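Local coordinates for 49 protein (Murid herpesvirus 4, PDB 6A4V) that interacts with host poly(ADP-ribose) polymerase 1 and probably facilitates replication of this gammaherpesvirus in that way, at residues 51-54 with 55-59; 58-61 with 62-65; 153-156 with 157-161. All coordinates share one frame; numbering follows the deposited sequence.

Overall arrangement
Contacts 1 and 2 are neighbours on one helical hairpin: residues 51-59 finish helix 44-57, residues 58-65 turn the chain into helix 61-85, and the two share Glu58 and touch where Ile54 and Asp55 meet Ala64. Contact 3 belongs to the loop between helices 131-146 and 161-168, its centre about 48 Å from that of contact 2 and on the opposite side of the chain's centre. Contact 1 lies at the surface and rests on helical backbone bonds plus one threonine hydroxyl. Contact 2 is partly buried, with Ser63, Ala64 and Cys65 inside. Contact 3, again at the surface, combines a weak carboxylate bond across a turn with packing of Gln159 on Tyr155.

Contact 1: residues 51-54 with 55-59; sequences FCVI and DTREH
Residues 51-54 and 55-59 make a local contact within the last turns of helix 44-57, where side chains three and four positions apart meet around the closing backbone bonds. The i to i+4 series runs from Asp55 N to Phe51 O through to Glu58 N, which reaches Ile54 O at 2.7 Å. Within it, Arg57 N points almost straight at Val53 O, 2.9 Å away, with an N-H...O angle of 176°. Val53 O also takes the hydroxyl of Thr56: OG1 lies 3.3 Å from Val53 O and tilted 21° from the carbonyl plane. With chi1 at 76°, this hydroxyl is folded back over the preceding turn, while Thr56 CG2 stands 3.3 Å from Cys52 O.

One turn apart, Val53 and Arg57 run side by side and point the same way. Val53 CG1 lies over one face of the Arg57 guanidinium, offset toward its rim and 4.1 Å from NH2 of Arg57. On another side of the helix, Ile54 CG2 meets Glu58 CG at 4.2 Å. Glu58 is where helical phi/psi angles cease, yet its N-H still closes the last turn.

The helix is placed against the following one, 61-85: Phe51 touches Lys68, Asp55 and Glu58 touch Ala64, and Asp55 forms a long, weak ion pair with Lys68. Two donors converge on the carbonyl of Val53, one from the main chain and one from a side chain, and the hydroxyl bond is consistent with the rotation that the Thr56 side chain adopts. The arginine adds an apolar contact through a guanidinium face; the guanidinium N-H bonds lie in its plane, so a methyl over the face does not block them.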
ATOM      1  N   PHE B  51     -11.922  -7.105  19.414  1.00 56.42           N
ATOM      2  CA  PHE B  51     -11.466  -8.441  19.847  1.00 60.81           C
ATOM      3  C   PHE B  51     -12.587  -9.132  20.608  1.00 62.84           C
ATOM      4  O   PHE B  51     -12.947 -10.254  20.270  1.00 58.93           O
ATOM      5  CB  PHE B  51     -10.211  -8.371  20.720  1.00 52.68           C
ATOM      6  CG  PHE B  51      -8.919  -8.335  19.947  1.00 52.37           C
ATOM      7  CD1 PHE B  51      -8.916  -8.356  18.557  1.00 50.59           C
ATOM      8  CD2 PHE B  51      -7.707  -8.221  20.607  1.00 55.96           C
ATOM      9  CE1 PHE B  51      -7.726  -8.326  17.852  1.00 52.32           C
ATOM     10  CE2 PHE B  51      -6.515  -8.138  19.891  1.00 62.02           C
ATOM     11  CZ  PHE B  51      -6.530  -8.200  18.514  1.00 55.47           C
ATOM     12  N   CYS B  52     -13.089  -8.410  21.612  1.00 72.64           N
ATOM     13  CA  CYS B  52     -14.231  -8.754  22.420  1.00 84.06           C
ATOM     14  C   CYS B  52     -15.448  -9.044  21.533  1.00 76.39           C
ATOM     15  O   CYS B  52     -16.217  -9.934  21.857  1.00 93.54           O
ATOM     16  CB  CYS B  52     -14.517  -7.647  23.431  1.00 84.59           C
ATOM     17  SG  CYS B  52     -13.202  -7.474  24.676  1.00105.76           S
ATOM     18  N   VAL B  53     -15.606  -8.304  20.431  1.00 67.70           N
ATOM     19  CA  VAL B  53     -16.661  -8.590  19.459  1.00 79.08           C
ATOM     20  C   VAL B  53     -16.417 -10.006  18.929  1.00 84.86           C
ATOM     21  O   VAL B  53     -17.251 -10.883  19.110  1.00 97.43           O
ATOM     22  CB  VAL B  53     -16.715  -7.543  18.324  1.00 82.99           C
ATOM     23  CG1 VAL B  53     -17.565  -7.978  17.136  1.00 72.58           C
ATOM     24  CG2 VAL B  53     -17.189  -6.190  18.841  1.00 92.08           C
ATOM     25  N   ILE B  54     -15.239 -10.204  18.322  1.00 79.44           N
ATOM     26  CA  ILE B  54     -14.789 -11.481  17.773  1.00 79.41           C
ATOM     27  C   ILE B  54     -14.992 -12.606  18.803  1.00 77.86           C
ATOM     28  O   ILE B  54     -15.489 -13.673  18.471  1.00 84.99           O
ATOM     29  CB  ILE B  54     -13.305 -11.394  17.344  1.00 73.35           C
ATOM     30  CG1 ILE B  54     -13.099 -10.538  16.089  1.00 65.12           C
ATOM     31  CG2 ILE B  54     -12.720 -12.787  17.155  1.00 77.80           C
ATOM     32  CD1 ILE B  54     -11.688  -9.988  15.936  1.00 60.72           C
ATOM     33  N   ASP B  55     -14.566 -12.353  20.040  1.00 76.59           N
ATOM     34  CA  ASP B  55     -14.472 -13.346  21.091  1.00 74.25           C
ATOM     35  C   ASP B  55     -15.880 -13.894  21.376  1.00 88.51           C
ATOM     36  O   ASP B  55     -16.072 -15.115  21.541  1.00 88.56           O
ATOM     37  CB  ASP B  55     -13.792 -12.735  22.324  1.00 77.15           C
ATOM     38  CG  ASP B  55     -12.360 -13.186  22.606  1.00 80.83           C
ATOM     39  OD1 ASP B  55     -11.819 -14.011  21.828  1.00 75.55           O
ATOM     40  OD2 ASP B  55     -11.805 -12.730  23.643  1.00 60.97           O
ATOM     41  N   THR B  56     -16.880 -13.002  21.391  1.00 83.09           N
ATOM     42  CA  THR B  56     -18.253 -13.429  21.668  1.00 84.81           C
ATOM     43  C   THR B  56     -18.847 -14.040  20.375  1.00 83.32           C
ATOM     44  O   THR B  56     -19.450 -15.096  20.429  1.00 97.65           O
ATOM     45  CB  THR B  56     -19.046 -12.329  22.408  1.00 84.19           C
ATOM     46  OG1 THR B  56     -19.432 -11.287  21.503  1.00 70.15           O
ATOM     47  CG2 THR B  56     -18.297 -11.748  23.602  1.00 67.50           C
ATOM     48  N   ARG B  57     -18.618 -13.448  19.202  1.00 74.46           N
ATOM     49  CA  ARG B  57     -19.091 -14.036  17.913  1.00 85.82           C
ATOM     50  C   ARG B  57     -18.519 -15.442  17.621  1.00 86.47           C
ATOM     51  O   ARG B  57     -19.229 -16.275  17.050  1.00 77.00           O
ATOM     52  CB  ARG B  57     -18.738 -13.145  16.715  1.00 96.09           C
ATOM     53  CG  ARG B  57     -19.846 -12.186  16.310  1.00111.76           C
ATOM     54  CD  ARG B  57     -19.592 -11.463  14.997  1.00118.56           C
ATOM     55  NE  ARG B  57     -20.297 -10.184  14.974  1.00120.32           N
ATOM     56  CZ  ARG B  57     -20.064  -9.198  14.115  1.00113.17           C
ATOM     57  NH1 ARG B  57     -19.338  -9.418  13.029  1.00119.91           N
ATOM     58  NH2 ARG B  57     -20.563  -7.995  14.341  1.00117.78           N
ATOM     59  N   GLU B  58     -17.234 -15.706  17.908  1.00 77.66           N
ATOM     60  CA  GLU B  58     -16.587 -16.885  17.307  1.00 79.91           C
ATOM     61  C   GLU B  58     -16.815 -18.118  18.184  1.00 81.43           C
ATOM     62  O   GLU B  58     -16.746 -18.072  19.411  1.00 58.31           O
ATOM     63  CB  GLU B  58     -15.095 -16.678  17.038  1.00 86.16           C
ATOM     64  CG  GLU B  58     -14.788 -16.125  15.650  1.00 85.08           C
ATOM     65  CD  GLU B  58     -15.351 -16.921  14.486  1.00 85.59           C
ATOM     66  OE1 GLU B  58     -15.313 -18.174  14.534  1.00 83.17           O
ATOM     67  OE2 GLU B  58     -15.848 -16.284  13.544  1.00 84.86           O
ATOM     68  N   HIS B  59     -17.047 -19.242  17.504  1.00 94.87           N
ATOM     69  CA  HIS B  59     -17.411 -20.488  18.164  1.00102.83           C
ATOM     70  C   HIS B  59     -16.177 -20.999  18.931  1.00 95.07           C
ATOM     71  O   HIS B  59     -16.213 -21.203  20.173  1.00 72.95           O
ATOM     72  CB  HIS B  59     -18.008 -21.457  17.121  1.00117.69           C
ATOM     73  CG  HIS B  59     -18.814 -20.784  16.047  1.00135.59           C
ATOM     74  ND1 HIS B  59     -20.121 -20.352  16.248  1.00135.52           N
ATOM     75  CD2 HIS B  59     -18.508 -20.458  14.766  1.00139.50           C
ATOM     76  CE1 HIS B  59     -20.580 -19.797  15.140  1.00130.31           C
ATOM     77  NE2 HIS B  59     -19.606 -19.847  14.214  1.00131.24           N
TER

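Contact 2: residues 58-61 with 62-65; sequences EHNR and VSAC
Glu58 begins the link of a helical hairpin, packing against the first turn of helix 61-85 just after the chain has left helix 44-57. Its CB lies 3.8 Å from Ala64 CB, and CG continues over the backbone of the same residue. A bend at chi2 (-55°) then carries the carboxylate alongside Ser63, where OE1 stands 3.2 Å from Ser63 CB. Here the acid meets carbon rather than the hydroxyl, since Ser63 OG is further away, at 3.8 Å from Glu58 OE1.

Asn60 follows at the N-cap position. Its side chain makes no capping bond; instead its CB packs against Ser63 OG at 3.4 Å, and the amide swings past that hydroxyl. Its contribution to the helix start comes from the main chain, because Asn60 O accepts the N-H of Ala64 at 3.1 Å and closes the first i to i+4 bond. That carbonyl also lies beside the CB atoms of Ser63 and Ala64, in ordinary contact.

Arg61, the first helical residue, contributes through its carbonyl, which repeats the backbone pattern. The turn it starts touches two other helices: Val62 and Cys65 rest on Leu257 of helix 238-262, Val62 also on Ile260 and Val261, whereas Ala64 faces Ile54 and Asp55 of helix 44-57. The hairpin is thereby joined to a third helix at its turn. Cys65 N approaches Arg61 O at 3.2 Å from above the carbonyl plane, 36° out of it.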
ATOM      1  N   GLU B  58     -17.234 -15.706  17.908  1.00 77.66           N
ATOM      2  CA  GLU B  58     -16.587 -16.885  17.307  1.00 79.91           C
ATOM      3  C   GLU B  58     -16.815 -18.118  18.184  1.00 81.43           C
ATOM      4  O   GLU B  58     -16.746 -18.072  19.411  1.00 58.31           O
ATOM      5  CB  GLU B  58     -15.095 -16.678  17.038  1.00 86.16           C
ATOM      6  CG  GLU B  58     -14.788 -16.125  15.650  1.00 85.08           C
ATOM      7  CD  GLU B  58     -15.351 -16.921  14.486  1.00 85.59           C
ATOM      8  OE1 GLU B  58     -15.313 -18.174  14.534  1.00 83.17           O
ATOM      9  OE2 GLU B  58     -15.848 -16.284  13.544  1.00 84.86           O
ATOM     10  N   HIS B  59     -17.047 -19.242  17.504  1.00 94.87           N
ATOM     11  CA  HIS B  59     -17.411 -20.488  18.164  1.00102.83           C
ATOM     12  C   HIS B  59     -16.177 -20.999  18.931  1.00 95.07           C
ATOM     13  O   HIS B  59     -16.213 -21.203  20.173  1.00 72.95           O
ATOM     14  CB  HIS B  59     -18.008 -21.457  17.121  1.00117.69           C
ATOM     15  CG  HIS B  59     -18.814 -20.784  16.047  1.00135.59           C
ATOM     16  ND1 HIS B  59     -20.121 -20.352  16.248  1.00135.52           N
ATOM     17  CD2 HIS B  59     -18.508 -20.458  14.766  1.00139.50           C
ATOM     18  CE1 HIS B  59     -20.580 -19.797  15.140  1.00130.31           C
ATOM     19  NE2 HIS B  59     -19.606 -19.847  14.214  1.00131.24           N
ATOM     20  N   ASN B  60     -15.070 -21.133  18.183  1.00 77.51           N
ATOM     21  CA  ASN B  60     -13.838 -21.723  18.665  1.00 78.58           C
ATOM     22  C   ASN B  60     -12.908 -20.648  19.187  1.00 72.99           C
ATOM     23  O   ASN B  60     -12.857 -19.561  18.644  1.00 79.33           O
ATOM     24  CB  ASN B  60     -13.002 -22.391  17.576  1.00 76.79           C
ATOM     25  CG  ASN B  60     -13.446 -23.796  17.283  1.00 91.93           C
ATOM     26  OD1 ASN B  60     -14.312 -24.329  17.969  1.00121.87           O
ATOM     27  ND2 ASN B  60     -12.847 -24.402  16.277  1.00106.26           N
ATOM     28  N   ARG B  61     -12.126 -21.040  20.190  1.00 71.02           N
ATOM     29  CA  ARG B  61     -11.002 -20.279  20.652  1.00 58.62           C
ATOM     30  C   ARG B  61      -9.963 -20.173  19.529  1.00 54.09           C
ATOM     31  O   ARG B  61      -9.303 -19.178  19.496  1.00 47.35           O
ATOM     32  CB  ARG B  61     -10.378 -20.915  21.903  1.00 60.73           C
ATOM     33  CG  ARG B  61     -11.197 -20.707  23.169  1.00 70.57           C
ATOM     34  CD  ARG B  61     -10.352 -20.621  24.430  1.00 74.75           C
ATOM     35  NE  ARG B  61      -9.450 -21.771  24.517  1.00 85.41           N
ATOM     36  CZ  ARG B  61      -8.328 -21.796  25.222  1.00 79.08           C
ATOM     37  NH1 ARG B  61      -7.905 -20.679  25.795  1.00 73.00           N
ATOM     38  NH2 ARG B  61      -7.658 -22.936  25.363  1.00 64.67           N
ATOM     39  N   VAL B  62      -9.815 -21.200  18.664  1.00 45.55           N
ATOM     40  CA  VAL B  62      -8.824 -21.163  17.566  1.00 46.64           C
ATOM     41  C   VAL B  62      -9.276 -20.134  16.520  1.00 49.67           C
ATOM     42  O   VAL B  62      -8.536 -19.166  16.214  1.00 55.73           O
ATOM     43  CB  VAL B  62      -8.540 -22.539  16.931  1.00 46.49           C
ATOM     44  CG1 VAL B  62      -7.489 -22.417  15.834  1.00 51.92           C
ATOM     45  CG2 VAL B  62      -8.029 -23.545  17.942  1.00 43.93           C
ATOM     46  N   SER B  63     -10.502 -20.324  16.016  1.00 52.46           N
ATOM     47  CA  SER B  63     -11.178 -19.421  15.121  1.00 46.49           C
ATOM     48  C   SER B  63     -11.036 -17.963  15.557  1.00 48.37           C
ATOM     49  O   SER B  63     -10.739 -17.117  14.764  1.00 49.88           O
ATOM     50  CB  SER B  63     -12.598 -19.763  15.032  1.00 51.62           C
ATOM     51  OG  SER B  63     -12.765 -21.049  14.465  1.00 61.58           O
ATOM     52  N   ALA B  64     -11.270 -17.690  16.829  1.00 47.07           N
ATOM     53  CA  ALA B  64     -11.205 -16.331  17.304  1.00 48.11           C
ATOM     54  C   ALA B  64      -9.762 -15.814  17.183  1.00 35.93           C
ATOM     55  O   ALA B  64      -9.494 -14.757  16.615  1.00 55.18           O
ATOM     56  CB  ALA B  64     -11.732 -16.296  18.718  1.00 48.57           C
ATOM     57  N   CYS B  65      -8.806 -16.642  17.583  1.00 42.59           N
ATOM     58  CA  CYS B  65      -7.390 -16.227  17.594  1.00 38.35           C
ATOM     59  C   CYS B  65      -6.985 -15.830  16.170  1.00 39.13           C
ATOM     60  O   CYS B  65      -6.336 -14.792  15.933  1.00 36.60           O
ATOM     61  CB  CYS B  65      -6.541 -17.319  18.223  1.00 38.46           C
ATOM     62  SG  CYS B  65      -4.869 -16.735  18.618  1.00 34.92           S
TER

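Contact 3: residues 153-156 with 157-161; sequences IPYD and KDQPV
Asp156 OD2 accepts the backbone N-H of Gln159 in a weak bond of 3.3 Å, strongly bent at 126°. The bond spans a type I beta turn, residues 156-159, in the loop that leads from helix 131-146 to helix 161-168. The Asp156 carboxylate reaches the turn because chi1 of 48° sets CG between the backbone N and the carbonyl carbon. OD2 then also comes beside Asp158, 3.6 Å from its CB. The carboxylates of Asp156 and Asp158 are near each other, OD2 to OD2 at 4.3 Å, and their like charges probably disfavour a closer approach.

Gln159 packs back over the turn, with its CB 3.3 Å from Asp156 O. Its CG is anti to the backbone N and the rest of the chain is extended, so that the side chain crosses that of Tyr155 at about a right angle while the amide and ring planes stay 26° apart. Trp164 of helix 161-168 touches Gln159 and meets the Tyr155 ring edge to face, while that ring also rests on Ile137 and Val140 of helix 131-146. Lys157 ties the turn to the same helix through a hydrogen bond from NZ to Gln133 OE1. Buried and without a polar partner in the model, Gln159 OE1 lies 3.2 Å from Tyr155 CB.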
ATOM      1  N   ILE B 153     -10.050  37.316  19.937  1.00 74.63           N
ATOM      2  CA  ILE B 153     -10.376  35.945  20.385  1.00 76.58           C
ATOM      3  C   ILE B 153      -9.148  35.328  21.043  1.00 73.55           C
ATOM      4  O   ILE B 153      -8.140  35.095  20.379  1.00 81.71           O
ATOM      5  CB  ILE B 153     -10.916  35.053  19.245  1.00 76.75           C
ATOM      6  CG1 ILE B 153     -12.105  35.704  18.536  1.00 72.24           C
ATOM      7  CG2 ILE B 153     -11.289  33.673  19.777  1.00 81.50           C
ATOM      8  CD1 ILE B 153     -12.479  35.042  17.240  1.00 67.69           C
ATOM      9  N   PRO B 154      -9.208  35.043  22.368  1.00 74.59           N
ATOM     10  CA  PRO B 154      -8.084  34.436  23.083  1.00 70.82           C
ATOM     11  C   PRO B 154      -7.817  32.984  22.664  1.00 68.77           C
ATOM     12  O   PRO B 154      -8.777  32.227  22.475  1.00 58.67           O
ATOM     13  CB  PRO B 154      -8.537  34.427  24.551  1.00 73.19           C
ATOM     14  CG  PRO B 154     -10.053  34.434  24.468  1.00 74.39           C
ATOM     15  CD  PRO B 154     -10.376  35.259  23.241  1.00 67.37           C
ATOM     16  N   TYR B 155      -6.526  32.630  22.556  1.00 61.11           N
ATOM     17  CA  TYR B 155      -6.032  31.279  22.214  1.00 58.08           C
ATOM     18  C   TYR B 155      -4.575  31.217  22.683  1.00 54.03           C
ATOM     19  O   TYR B 155      -4.002  32.286  22.942  1.00 48.42           O
ATOM     20  CB  TYR B 155      -6.151  31.000  20.703  1.00 53.59           C
ATOM     21  CG  TYR B 155      -5.111  31.673  19.845  1.00 52.63           C
ATOM     22  CD1 TYR B 155      -5.304  32.955  19.351  1.00 56.99           C
ATOM     23  CD2 TYR B 155      -3.925  31.035  19.516  1.00 54.44           C
ATOM     24  CE1 TYR B 155      -4.351  33.580  18.554  1.00 52.50           C
ATOM     25  CE2 TYR B 155      -2.968  31.641  18.716  1.00 51.89           C
ATOM     26  CZ  TYR B 155      -3.174  32.924  18.240  1.00 51.00           C
ATOM     27  OH  TYR B 155      -2.204  33.549  17.492  1.00 56.06           O
ATOM     28  N   ASP B 156      -4.019  30.001  22.837  1.00 50.10           N
ATOM     29  CA  ASP B 156      -2.566  29.792  23.068  1.00 63.74           C
ATOM     30  C   ASP B 156      -2.091  28.526  22.319  1.00 60.63           C
ATOM     31  O   ASP B 156      -2.880  27.841  21.692  1.00 59.89           O
ATOM     32  CB  ASP B 156      -2.252  29.790  24.572  1.00 58.48           C
ATOM     33  CG  ASP B 156      -3.182  28.912  25.408  1.00 70.06           C
ATOM     34  OD1 ASP B 156      -4.381  29.291  25.577  1.00 89.34           O
ATOM     35  OD2 ASP B 156      -2.713  27.851  25.876  1.00 66.75           O
ATOM     36  N   LYS B 157      -0.781  28.242  22.386  1.00 69.24           N
ATOM     37  CA  LYS B 157      -0.126  27.081  21.738  1.00 78.66           C
ATOM     38  C   LYS B 157      -0.534  25.751  22.396  1.00 83.98           C
ATOM     39  O   LYS B 157      -0.458  24.679  21.768  1.00 62.18           O
ATOM     40  CB  LYS B 157       1.396  27.214  21.865  1.00 89.86           C
ATOM     41  CG  LYS B 157       1.967  28.479  21.242  1.00115.13           C
ATOM     42  CD  LYS B 157       3.130  29.090  21.996  1.00120.21           C
ATOM     43  CE  LYS B 157       3.316  30.564  21.683  1.00109.62           C
ATOM     44  NZ  LYS B 157       4.720  30.995  21.875  1.00 99.83           N
ATOM     45  N   ASP B 158      -0.899  25.814  23.683  1.00 81.50           N
ATOM     46  CA  ASP B 158      -1.180  24.634  24.501  1.00 75.47           C
ATOM     47  C   ASP B 158      -2.674  24.296  24.380  1.00 78.25           C
ATOM     48  O   ASP B 158      -3.070  23.171  24.650  1.00 76.78           O
ATOM     49  CB  ASP B 158      -0.662  24.838  25.932  1.00 71.00           C
ATOM     50  CG  ASP B 158       0.834  25.138  26.004  1.00 70.40           C
ATOM     51  OD1 ASP B 158       1.618  24.333  25.476  1.00 60.22           O
ATOM     52  OD2 ASP B 158       1.209  26.191  26.575  1.00 72.18           O
ATOM     53  N   GLN B 159      -3.489  25.257  23.933  1.00 73.03           N
ATOM     54  CA  GLN B 159      -4.867  24.995  23.546  1.00 73.70           C
ATOM     55  C   GLN B 159      -4.911  23.859  22.515  1.00 81.34           C
ATOM     56  O   GLN B 159      -4.161  23.837  21.535  1.00 77.53           O
ATOM     57  CB  GLN B 159      -5.484  26.284  22.999  1.00 74.71           C
ATOM     58  CG  GLN B 159      -6.905  26.136  22.478  1.00 70.39           C
ATOM     59  CD  GLN B 159      -7.297  27.260  21.550  1.00 70.83           C
ATOM     60  OE1 GLN B 159      -6.457  27.867  20.891  1.00 81.71           O
ATOM     61  NE2 GLN B 159      -8.590  27.516  21.450  1.00 69.37           N
ATOM     62  N   PRO B 160      -5.777  22.843  22.714  1.00 73.64           N
ATOM     63  CA  PRO B 160      -5.950  21.779  21.727  1.00 71.49           C
ATOM     64  C   PRO B 160      -6.313  22.301  20.329  1.00 72.38           C
ATOM     65  O   PRO B 160      -7.061  23.260  20.169  1.00 75.49           O
ATOM     66  CB  PRO B 160      -7.101  20.907  22.265  1.00 76.33           C
ATOM     67  CG  PRO B 160      -7.195  21.247  23.749  1.00 79.77           C
ATOM     68  CD  PRO B 160      -6.566  22.618  23.934  1.00 79.28           C
ATOM     69  N   VAL B 161      -5.789  21.601  19.329  1.00 63.99           N
ATOM     70  CA  VAL B 161      -5.760  22.063  17.978  1.00 63.70           C
ATOM     71  C   VAL B 161      -7.182  22.177  17.429  1.00 53.69           C
ATOM     72  O   VAL B 161      -7.502  23.117  16.734  1.00 51.56           O
ATOM     73  CB  VAL B 161      -4.883  21.126  17.138  1.00 61.01           C
ATOM     74  CG1 VAL B 161      -5.051  21.353  15.652  1.00 64.78           C
ATOM     75  CG2 VAL B 161      -3.430  21.253  17.566  1.00 63.94           C
TER